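Local coordinates for protein SorB (Sorangium cellulosum, PDB 6B2V) that acts, through this pyran synthase domain, in module nine of the trans-acyltransferase assembly line that makes the polyketide antibiotic sorangicin, at residues A73-A78 and V105-A110; V65-M70 and V124-L129. All blocks are in the same frame, centred on the assembly; numbering follows the deposited sequence.

Contact 1. Residues A73-A78 and V105-A110; sequences AAAEAA and VVLSDA
The flat peptide group joining A74 to A75 carries the methyl CD1 of L107 over one of its faces, 4.0 Å from A75 N. The same methyl reaches A75 CA at 3.9 Å; within 73-78, L107 lies nearer the main chain than the A75 methyl, whose CB is 4.4 Å from L107 CD1. This is the helix-on-sheet packing of a hotdog fold, consistent with the N-terminal hotdog predicted for this region: the last turn of helix 64-77 lies across strand 101-110, their local axes 9.6 Å apart at an angle of 61°. A74 and A75 present only methyls to the strand, so L107 CD1 reaches the main chain between them. L107 holds CG anti to its carbonyl carbon (chi1 -55°), and an extended chi2 carries CD1 out from the strand to the A74-A75 peptide. V105, two residues earlier and on the same face of the strand, meets the preceding part of the turn. The side-chain contacts are apolar, and 149 Å² is buried between the two segments. Neighbouring strands add to it: F44 also touches A74, and L130 touches both A75 and L107. V105 places CG1 between its backbone N and carbonyl carbon (chi1 57°), and that methyl meets A74 CB at 3.7 Å.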
ATOM      1  N   ALA A  73      11.912  -2.202  -3.738  1.00 18.09           N
ATOM      2  CA  ALA A  73      12.725  -2.088  -4.924  1.00 18.03           C
ATOM      3  C   ALA A  73      14.177  -1.794  -4.562  1.00 20.16           C
ATOM      4  O   ALA A  73      15.066  -2.301  -5.177  1.00 22.69           O
ATOM      5  CB  ALA A  73      12.168  -1.051  -5.835  1.00 19.53           C
ATOM      6  N   ALA A  74      14.395  -0.961  -3.568  1.00 19.52           N
ATOM      7  CA  ALA A  74      15.756  -0.652  -3.147  1.00 20.60           C
ATOM      8  C   ALA A  74      16.458  -1.880  -2.582  1.00 22.21           C
ATOM      9  O   ALA A  74      17.605  -2.089  -2.813  1.00 22.49           O
ATOM     10  CB  ALA A  74      15.781   0.502  -2.161  1.00 20.46           C
ATOM     11  N   ALA A  75      15.747  -2.652  -1.800  1.00 20.29           N
ATOM     12  CA  ALA A  75      16.288  -3.862  -1.264  1.00 19.80           C
ATOM     13  C   ALA A  75      16.605  -4.855  -2.386  1.00 23.58           C
ATOM     14  O   ALA A  75      17.590  -5.531  -2.305  1.00 24.80           O
ATOM     15  CB  ALA A  75      15.348  -4.468  -0.252  1.00 19.00           C
ATOM     16  N   GLU A  76      15.748  -4.930  -3.405  1.00 20.00           N
ATOM     17  CA  GLU A  76      15.978  -5.816  -4.559  1.00 23.36           C
ATOM     18  C   GLU A  76      17.218  -5.360  -5.286  1.00 28.70           C
ATOM     19  O   GLU A  76      17.964  -6.156  -5.754  1.00 29.05           O
ATOM     20  CB  GLU A  76      14.774  -5.910  -5.522  1.00 25.05           C
ATOM     21  CG  GLU A  76      14.824  -7.072  -6.471  1.00 32.54           C
ATOM     22  CD  GLU A  76      13.501  -7.414  -7.127  1.00 34.31           C
ATOM     23  OE1 GLU A  76      13.193  -8.589  -7.240  1.00 34.02           O
ATOM     24  OE2 GLU A  76      12.817  -6.519  -7.541  1.00 31.78           O
ATOM     25  N   ALA A  77      17.445  -4.058  -5.357  1.00 25.64           N
ATOM     26  CA  ALA A  77      18.633  -3.500  -6.000  1.00 27.03           C
ATOM     27  C   ALA A  77      19.911  -3.801  -5.274  1.00 28.32           C
ATOM     28  O   ALA A  77      20.948  -3.940  -5.875  1.00 30.21           O
ATOM     29  CB  ALA A  77      18.507  -2.034  -6.283  1.00 25.76           C
ATOM     30  N   ALA A  78      19.787  -3.994  -3.985  1.00 26.63           N
ATOM     31  CA  ALA A  78      20.890  -4.348  -3.119  1.00 25.50           C
ATOM     32  C   ALA A  78      21.062  -5.856  -3.036  1.00 25.36           C
ATOM     33  O   ALA A  78      21.600  -6.303  -2.104  1.00 28.38           O
ATOM     34  CB  ALA A  78      20.667  -3.792  -1.746  1.00 28.23           C
ATOM     35  N   VAL A 105      16.166   6.545   0.310  1.00 17.84           N
ATOM     36  CA  VAL A 105      15.802   5.480   1.190  1.00 18.15           C
ATOM     37  C   VAL A 105      17.076   4.846   1.688  1.00 19.00           C
ATOM     38  O   VAL A 105      17.886   4.478   0.919  1.00 20.84           O
ATOM     39  CB  VAL A 105      14.862   4.456   0.514  1.00 18.52           C
ATOM     40  CG1 VAL A 105      15.460   3.887  -0.727  1.00 20.43           C
ATOM     41  CG2 VAL A 105      14.496   3.352   1.456  1.00 18.74           C
ATOM     42  N   VAL A 106      17.202   4.728   2.988  1.00 18.38           N
ATOM     43  CA  VAL A 106      18.361   4.152   3.629  1.00 20.92           C
ATOM     44  C   VAL A 106      18.005   2.818   4.277  1.00 19.61           C
ATOM     45  O   VAL A 106      17.058   2.719   4.972  1.00 18.11           O
ATOM     46  CB  VAL A 106      18.890   5.113   4.710  1.00 22.36           C
ATOM     47  CG1 VAL A 106      20.097   4.545   5.432  1.00 25.50           C
ATOM     48  CG2 VAL A 106      19.264   6.414   4.096  1.00 22.69           C
ATOM     49  N   LEU A 107      18.814   1.809   4.022  1.00 20.30           N
ATOM     50  CA  LEU A 107      18.620   0.493   4.559  1.00 21.13           C
ATOM     51  C   LEU A 107      19.696   0.196   5.568  1.00 24.66           C
ATOM     52  O   LEU A 107      20.799   0.409   5.281  1.00 28.05           O
ATOM     53  CB  LEU A 107      18.743  -0.525   3.452  1.00 22.60           C
ATOM     54  CG  LEU A 107      17.840  -0.343   2.240  1.00 22.42           C
ATOM     55  CD1 LEU A 107      18.112  -1.441   1.216  1.00 22.28           C
ATOM     56  CD2 LEU A 107      16.401  -0.400   2.695  1.00 20.25           C
ATOM     57  N   SER A 108      19.331  -0.290   6.724  1.00 23.42           N
ATOM     58  CA  SER A 108      20.266  -0.624   7.778  1.00 26.18           C
ATOM     59  C   SER A 108      19.982  -2.009   8.351  1.00 28.96           C
ATOM     60  O   SER A 108      18.911  -2.478   8.291  1.00 24.93           O
ATOM     61  CB  SER A 108      20.195   0.404   8.861  1.00 29.30           C
ATOM     62  OG  SER A 108      18.921   0.458   9.410  1.00 31.70           O
ATOM     63  N   ASP A 109      20.990  -2.644   8.923  1.00 31.74           N
ATOM     64  CA  ASP A 109      20.823  -3.982   9.428  1.00 30.48           C
ATOM     65  C   ASP A 109      19.832  -4.053  10.566  1.00 32.84           C
ATOM     66  O   ASP A 109      19.804  -3.235  11.394  1.00 35.91           O
ATOM     67  CB  ASP A 109      22.175  -4.557   9.887  1.00 36.24           C
ATOM     68  CG  ASP A 109      23.103  -4.892   8.741  1.00 41.90           C
ATOM     69  OD1 ASP A 109      22.929  -4.419   7.601  1.00 44.02           O
ATOM     70  OD2 ASP A 109      24.080  -5.609   9.000  1.00 49.07           O
ATOM     71  N   ALA A 110      18.975  -5.055  10.527  1.00 32.19           N
ATOM     72  CA  ALA A 110      17.960  -5.354  11.532  1.00 30.53           C
ATOM     73  C   ALA A 110      17.750  -6.859  11.609  1.00 30.36           C
ATOM     74  O   ALA A 110      18.117  -7.583  10.731  1.00 30.08           O
ATOM     75  CB  ALA A 110      16.632  -4.681  11.241  1.00 33.05           C
TER

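Contact 2. Residues V65-M70 and V124-L129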
ATOM      1  N   VAL A  65       1.478   3.851  -0.393  1.00 15.30           N
ATOM      2  CA  VAL A  65       1.780   2.577  -0.938  1.00 14.45           C
ATOM      3  C   VAL A  65       3.046   2.566  -1.779  1.00 14.87           C
ATOM      4  O   VAL A  65       3.653   1.578  -1.934  1.00 14.75           O
ATOM      5  CB  VAL A  65       0.521   1.975  -1.616  1.00 17.14           C
ATOM      6  CG1 VAL A  65       0.290   2.483  -3.013  1.00 17.50           C
ATOM      7  CG2 VAL A  65       0.332   0.511  -1.381  1.00 21.08           C
ATOM      8  N   ALA A  66       3.360   3.691  -2.401  1.00 13.71           N
ATOM      9  CA  ALA A  66       4.561   3.820  -3.217  1.00 14.20           C
ATOM     10  C   ALA A  66       5.833   3.741  -2.395  1.00 13.42           C
ATOM     11  O   ALA A  66       6.820   3.364  -2.889  1.00 14.58           O
ATOM     12  CB  ALA A  66       4.542   5.045  -4.096  1.00 14.89           C
ATOM     13  N   TYR A  67       5.771   4.142  -1.131  1.00 12.42           N
ATOM     14  CA  TYR A  67       6.936   4.035  -0.275  1.00 13.66           C
ATOM     15  C   TYR A  67       7.306   2.591  -0.037  1.00 14.66           C
ATOM     16  O   TYR A  67       8.439   2.270   0.132  1.00 14.19           O
ATOM     17  CB  TYR A  67       6.709   4.748   1.059  1.00 12.41           C
ATOM     18  CG  TYR A  67       6.538   6.269   0.989  1.00 11.28           C
ATOM     19  CD1 TYR A  67       7.617   7.087   0.834  1.00 12.97           C
ATOM     20  CD2 TYR A  67       5.332   6.841   1.185  1.00 12.64           C
ATOM     21  CE1 TYR A  67       7.467   8.441   0.782  1.00 14.81           C
ATOM     22  CE2 TYR A  67       5.166   8.188   1.131  1.00 14.04           C
ATOM     23  CZ  TYR A  67       6.228   8.994   0.941  1.00 15.47           C
ATOM     24  OH  TYR A  67       6.019  10.328   0.941  1.00 16.63           O
ATOM     25  N   LEU A  68       6.297   1.747   0.083  1.00 13.34           N
ATOM     26  CA  LEU A  68       6.507   0.348   0.303  1.00 12.38           C
ATOM     27  C   LEU A  68       7.188  -0.249  -0.898  1.00 14.35           C
ATOM     28  O   LEU A  68       8.062  -1.005  -0.773  1.00 15.58           O
ATOM     29  CB  LEU A  68       5.195  -0.392   0.564  1.00 13.81           C
ATOM     30  CG  LEU A  68       4.399   0.050   1.790  1.00 13.27           C
ATOM     31  CD1 LEU A  68       3.092  -0.671   1.912  1.00 15.72           C
ATOM     32  CD2 LEU A  68       5.191  -0.098   3.068  1.00 14.81           C
ATOM     33  N   GLU A  69       6.698   0.116  -2.057  1.00 13.43           N
ATOM     34  CA  GLU A  69       7.308  -0.363  -3.297  1.00 14.44           C
ATOM     35  C   GLU A  69       8.755   0.149  -3.451  1.00 16.10           C
ATOM     36  O   GLU A  69       9.595  -0.544  -3.884  1.00 16.58           O
ATOM     37  CB  GLU A  69       6.434   0.005  -4.516  1.00 14.09           C
ATOM     38  CG  GLU A  69       7.029  -0.284  -5.902  1.00 15.23           C
ATOM     39  CD  GLU A  69       7.126  -1.750  -6.263  1.00 15.66           C
ATOM     40  OE1 GLU A  69       6.581  -2.570  -5.602  1.00 15.18           O
ATOM     41  OE2 GLU A  69       7.776  -2.017  -7.246  1.00 17.70           O
ATOM     42  N   MET A  70       8.998   1.386  -3.080  1.00 14.38           N
ATOM     43  CA  MET A  70      10.326   1.943  -3.164  1.00 16.53           C
ATOM     44  C   MET A  70      11.301   1.207  -2.246  1.00 15.74           C
ATOM     45  O   MET A  70      12.372   0.878  -2.654  1.00 18.00           O
ATOM     46  CB  MET A  70      10.307   3.442  -2.838  1.00 16.36           C
ATOM     47  CG  MET A  70      11.662   4.097  -3.001  1.00 17.54           C
ATOM     48  SD  MET A  70      11.526   5.846  -2.530  1.00 19.57           S
ATOM     49  CE  MET A  70      13.156   6.439  -2.986  1.00 17.69           C
ATOM     50  N   VAL A 124      11.230  13.162   7.342  1.00 17.91           N
ATOM     51  CA  VAL A 124      11.097  11.740   7.214  1.00 16.96           C
ATOM     52  C   VAL A 124       9.667  11.453   6.766  1.00 17.01           C
ATOM     53  O   VAL A 124       8.745  11.983   7.265  1.00 16.97           O
ATOM     54  CB  VAL A 124      11.445  11.037   8.492  1.00 15.97           C
ATOM     55  CG1 VAL A 124      11.154   9.554   8.404  1.00 15.88           C
ATOM     56  CG2 VAL A 124      12.901  11.290   8.815  1.00 19.69           C
ATOM     57  N   HIS A 125       9.548  10.637   5.734  1.00 15.13           N
ATOM     58  CA  HIS A 125       8.239  10.316   5.169  1.00 16.67           C
ATOM     59  C   HIS A 125       7.684   8.942   5.496  1.00 14.80           C
ATOM     60  O   HIS A 125       6.523   8.779   5.687  1.00 15.36           O
ATOM     61  CB  HIS A 125       8.289  10.504   3.641  1.00 13.50           C
ATOM     62  CG  HIS A 125       8.761  11.857   3.220  1.00 14.80           C
ATOM     63  ND1 HIS A 125       8.011  12.986   3.402  1.00 16.39           N
ATOM     64  CD2 HIS A 125       9.928  12.271   2.692  1.00 17.48           C
ATOM     65  CE1 HIS A 125       8.687  14.027   2.985  1.00 18.08           C
ATOM     66  NE2 HIS A 125       9.859  13.622   2.553  1.00 18.85           N
ATOM     67  N   ALA A 126       8.580   7.972   5.589  1.00 14.13           N
ATOM     68  CA  ALA A 126       8.206   6.637   5.879  1.00 13.80           C
ATOM     69  C   ALA A 126       9.351   5.844   6.480  1.00 14.02           C
ATOM     70  O   ALA A 126      10.452   6.118   6.222  1.00 16.23           O
ATOM     71  CB  ALA A 126       7.745   5.961   4.593  1.00 14.22           C
ATOM     72  N   ARG A 127       9.006   4.839   7.244  1.00 14.63           N
ATOM     73  CA  ARG A 127       9.942   3.901   7.787  1.00 15.35           C
ATOM     74  C   ARG A 127       9.277   2.565   8.026  1.00 16.44           C
ATOM     75  O   ARG A 127       8.111   2.434   8.039  1.00 16.75           O
ATOM     76  CB  ARG A 127      10.564   4.399   9.073  1.00 16.90           C
ATOM     77  CG  ARG A 127       9.667   4.262  10.256  1.00 16.82           C
ATOM     78  CD  ARG A 127      10.333   4.668  11.526  1.00 24.17           C
ATOM     79  NE  ARG A 127       9.674   4.073  12.653  1.00 26.61           N
ATOM     80  CZ  ARG A 127       9.576   4.670  13.818  1.00 32.94           C
ATOM     81  NH1 ARG A 127      10.098   5.869  13.931  1.00 28.49           N
ATOM     82  NH2 ARG A 127       8.959   4.086  14.812  1.00 32.39           N
ATOM     83  N   GLY A 128      10.091   1.567   8.186  1.00 14.32           N
ATOM     84  CA  GLY A 128       9.608   0.254   8.444  1.00 15.01           C
ATOM     85  C   GLY A 128      10.697  -0.790   8.423  1.00 17.47           C
ATOM     86  O   GLY A 128      11.828  -0.458   8.390  1.00 15.91           O
ATOM     87  N   LEU A 129      10.270  -2.043   8.378  1.00 14.80           N
ATOM     88  CA  LEU A 129      11.188  -3.160   8.378  1.00 16.05           C
ATOM     89  C   LEU A 129      10.989  -4.050   7.165  1.00 15.82           C
ATOM     90  O   LEU A 129       9.932  -4.458   6.927  1.00 16.40           O
ATOM     91  CB  LEU A 129      10.949  -4.036   9.590  1.00 17.37           C
ATOM     92  CG  LEU A 129      11.144  -3.474  10.984  1.00 23.70           C
ATOM     93  CD1 LEU A 129      10.643  -4.459  12.018  1.00 28.00           C
ATOM     94  CD2 LEU A 129      12.596  -3.162  11.242  1.00 28.02           C
TER
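Both ring nitrogens of H125 are held by hydrogen bonds, ND1 to the carbonyl oxygen of S92 and NE2 to the hydroxyl of S120, which fixes the rotation of the imidazole while its CB and CG border the end of Y67. The phenol crosses the histidine side chain at a slant. Its OH stands 3.5 Å from H125 CB and 3.9 Å from H125 CG, and Y67 CE1 comes within 3.6 Å of H125 CB, all van der Waals contacts. Nearer the root of the phenol, the methyl of A126 makes an off-centre CH-pi contact, with CB 4.2 Å from the Y67 ring centroid and 28° from the ring normal; Y67 CG is 3.8 Å from that CB. Two consecutive strand residues can meet one tyrosine because H125 and A126 both lie opposite V118 in a classic beta bulge, which turns both side chains to the helix. Helix 64-77, packed against the antiparallel strands, fits the predicted N-terminal hotdog fold of this dehydratase-family domain, in which a sheet wraps round a central helix. With CG anti to the carbonyl carbon (chi1 -65°), Y67 sends its ring from the helix toward strand 123-132. The ring is also bordered by F62, whose plane is turned about 40° from it, and by L103 and V118, and is buried along with H125 and A126.

Overall arrangement
Contacts 1 and 2 are successive holds of one helix, 64-77, on the antiparallel strands it lies against, with centres 11 Å apart. Along the chain the loop closed by 73-78 and 105-110 is nested within that closed by 65-70 and 124-129. They meet directly where M70 CE, from the helix of contact 2, lies 4.1 Å from V105 CG1 of contact 1. Contact 1 sits about 18 Å from the centre of the chain and contact 2 about 9 Å, so the helix runs outward from the middle of the domain. At its inner part, E69 accepts hydrogen bonds from the backbone nitrogens of L204 (at OE2) and L205 (at OE1), in the predicted C-terminal hotdog region.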